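Local structure of discoidin-2 (2VM9) at residues I171-L176 with I185-K190. The protein binds galactose and N-acetylgalactosamine as a trimeric lectin of Dictyostelium and may take part in spore formation and spore coat assembly. Residues are numbered along the deposited sequence; the frame is centred on the assembly and turned at random. Where two conformers were deposited one is given.
Sequences IGDRSL and IVRHVK
In the lectin-like domain of discoidin-2, an Asx turn at Asp173, in the loop between strands 163-170 and 183-190, meets Arg187 and Ile185 of the second strand. Arg187 lays the edge of its guanidinium against the loop. Arg187 NE donates to the backbone O of Ile171 over 2.8 Å, lying in the carbonyl plane on a lone pair, and NH2 adds a weak bond to the same oxygen. Arg187 NH2 also forms a salt bridge with Asp173 OD1 at 3.2 Å; carboxylate and guanidinium planes stand 86° apart, so the two groups do not pair side by side. A bend at chi2 (-65°) turns the side chain so that Arg187 NH1 reaches back to the O of Val186 at 3.1 Å, which helps fix the rotation of the group. Asp173 OD1 is itself held from one face of its plane by Ser175 N, which closes the turn, and by Ser175 OG at 2.7 Å. A water donates to Asp173 OD2 and accepts weakly from Arg187 NH2, a second link between the charges. Ile185 covers the apolar side. With Ile185 CG1 set between the backbone N and carbonyl carbon (chi1 59°), its CD1 comes 4.0 Å from Ile171 CG2 and also lies over one guanidinium face near its rim, while Ile185 CG2 fits tightly against Ser175 CB at 3.5 Å and touches Leu176 CD2 at 3.9 Å. Ile171 and Ile185 both pack on Phe235 of strand 230-237, the antiparallel neighbour of strand 183-190, and Arg187 touches Val169 of strand 163-170. Backbone bonds from Ile171 to Leu246 and from Leu176 to Val243 fasten the loop to strand 243-254; the side chains of Ile171 and Leu176 lie about 8 Å from those of carbohydrate-binding Asp209 and Trp238, respectively.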
loop_
_atom_site.group_PDB
_atom_site.type_symbol
_atom_site.label_atom_id
_atom_site.label_comp_id
_atom_site.label_asym_id
_atom_site.label_seq_id
_atom_site.Cartn_x
_atom_site.Cartn_y
_atom_site.Cartn_z
ATOM N N ILE A 171 -7.066 35.180 2.985
ATOM C CA ILE A 171 -8.172 36.058 3.362
ATOM C C ILE A 171 -8.819 36.594 2.085
ATOM O O ILE A 171 -10.039 36.475 1.904
ATOM C CB ILE A 171 -7.684 37.222 4.245
ATOM C CG1 ILE A 171 -7.043 36.670 5.529
ATOM C CG2 ILE A 171 -8.877 38.156 4.592
ATOM C CD1 ILE A 171 -6.412 37.725 6.442
ATOM N N GLY A 172 -8.000 37.175 1.204
ATOM C CA GLY A 172 -8.459 37.530 -0.132
ATOM C C GLY A 172 -9.212 38.834 -0.198
ATOM O O GLY A 172 -9.677 39.236 -1.277
ATOM N N ASP A 173 -9.316 39.509 0.945
ATOM C CA ASP A 173 -9.901 40.844 1.019
ATOM C C ASP A 173 -9.430 41.549 2.296
ATOM O O ASP A 173 -8.551 41.043 3.000
ATOM C CB ASP A 173 -11.439 40.790 0.939
ATOM C CG ASP A 173 -12.095 40.196 2.178
ATOM O OD1 ASP A 173 -11.432 39.985 3.219
ATOM O OD2 ASP A 173 -13.334 39.962 2.123
ATOM N N ARG A 174 -10.031 42.707 2.585
ATOM C CA ARG A 174 -9.537 43.572 3.666
ATOM C C ARG A 174 -10.294 43.374 4.983
ATOM O O ARG A 174 -10.326 44.285 5.839
ATOM C CB ARG A 174 -9.598 45.040 3.242
ATOM C CG ARG A 174 -8.999 45.301 1.882
ATOM C CD ARG A 174 -7.493 45.072 1.850
ATOM N NE ARG A 174 -7.073 43.661 1.733
ATOM C CZ ARG A 174 -6.991 42.962 0.602
ATOM N NH1 ARG A 174 -7.343 43.520 -0.566
ATOM N NH2 ARG A 174 -6.552 41.698 0.634
ATOM N N SER A 175 -10.864 42.184 5.144
ATOM C CA SER A 175 -11.668 41.837 6.308
ATOM C C SER A 175 -10.968 42.091 7.644
ATOM O O SER A 175 -11.636 42.442 8.633
ATOM C CB SER A 175 -12.070 40.360 6.248
ATOM O OG SER A 175 -13.079 40.196 5.308
ATOM N N LEU A 176 -9.650 41.867 7.689
ATOM C CA LEU A 176 -8.874 42.059 8.908
ATOM C C LEU A 176 -7.974 43.288 8.866
ATOM O O LEU A 176 -7.117 43.478 9.747
ATOM C CB LEU A 176 -8.033 40.806 9.208
ATOM C CG LEU A 176 -8.812 39.528 9.555
ATOM C CD1 LEU A 176 -7.779 38.469 9.970
ATOM C CD2 LEU A 176 -9.862 39.743 10.689
ATOM N N ILE A 185 -11.795 36.098 10.803
ATOM C CA ILE A 185 -12.647 35.793 9.653
ATOM C C ILE A 185 -12.434 34.337 9.294
ATOM O O ILE A 185 -11.351 33.790 9.511
ATOM C CB ILE A 185 -12.395 36.707 8.463
ATOM C CG1 ILE A 185 -10.948 36.667 7.955
ATOM C CG2 ILE A 185 -12.812 38.118 8.784
ATOM C CD1 ILE A 185 -10.738 35.494 6.917
ATOM N N VAL A 186 -13.473 33.721 8.763
ATOM C CA VAL A 186 -13.412 32.314 8.456
ATOM C C VAL A 186 -13.471 32.205 6.945
ATOM O O VAL A 186 -14.327 32.844 6.315
ATOM C CB VAL A 186 -14.623 31.560 9.080
ATOM C CG1 VAL A 186 -14.817 30.204 8.410
ATOM C CG2 VAL A 186 -14.432 31.406 10.546
ATOM N N ARG A 187 -12.578 31.407 6.379
ATOM C CA ARG A 187 -12.697 31.009 4.986
ATOM C C ARG A 187 -12.997 29.530 4.964
ATOM O O ARG A 187 -12.228 28.732 5.498
ATOM C CB ARG A 187 -11.403 31.290 4.212
ATOM C CG ARG A 187 -11.123 32.764 4.018
ATOM C CD ARG A 187 -12.189 33.394 3.126
ATOM N NE ARG A 187 -12.052 34.843 3.025
ATOM C CZ ARG A 187 -12.730 35.730 3.757
ATOM N NH1 ARG A 187 -13.603 35.333 4.682
ATOM N NH2 ARG A 187 -12.543 37.032 3.557
ATOM N N HIS A 188 -14.117 29.157 4.338
ATOM C CA HIS A 188 -14.426 27.745 4.264
ATOM C C HIS A 188 -13.765 27.117 3.068
ATOM O O HIS A 188 -13.804 27.643 1.952
ATOM C CB HIS A 188 -15.921 27.423 4.283
ATOM C CG HIS A 188 -16.186 25.953 4.314
ATOM N ND1 HIS A 188 -16.083 25.204 5.466
ATOM C CD2 HIS A 188 -16.481 25.080 3.322
ATOM C CE1 HIS A 188 -16.336 23.938 5.188
ATOM N NE2 HIS A 188 -16.580 23.838 3.895
ATOM N N VAL A 189 -13.090 26.005 3.328
ATOM C CA VAL A 189 -12.340 25.271 2.335
ATOM C C VAL A 189 -13.064 23.952 2.073
ATOM O O VAL A 189 -13.407 23.232 2.995
ATOM C CB VAL A 189 -10.885 25.030 2.819
ATOM C CG1 VAL A 189 -10.067 24.290 1.764
ATOM C CG2 VAL A 189 -10.212 26.383 3.191
ATOM N N LYS A 190 -13.313 23.662 0.809
ATOM C CA LYS A 190 -13.895 22.373 0.436
ATOM C C LYS A 190 -12.770 21.535 -0.156
ATOM O O LYS A 190 -12.033 22.014 -1.021
ATOM C CB LYS A 190 -15.021 22.596 -0.585
ATOM C CG LYS A 190 -15.782 21.329 -0.959
ATOM C CD LYS A 190 -16.843 21.615 -2.034
ATOM C CE LYS A 190 -16.785 20.563 -3.154
ATOM N NZ LYS A 190 -15.444 20.551 -3.869
HETATM O O HOH W 1 -15.152 38.703 3.569
#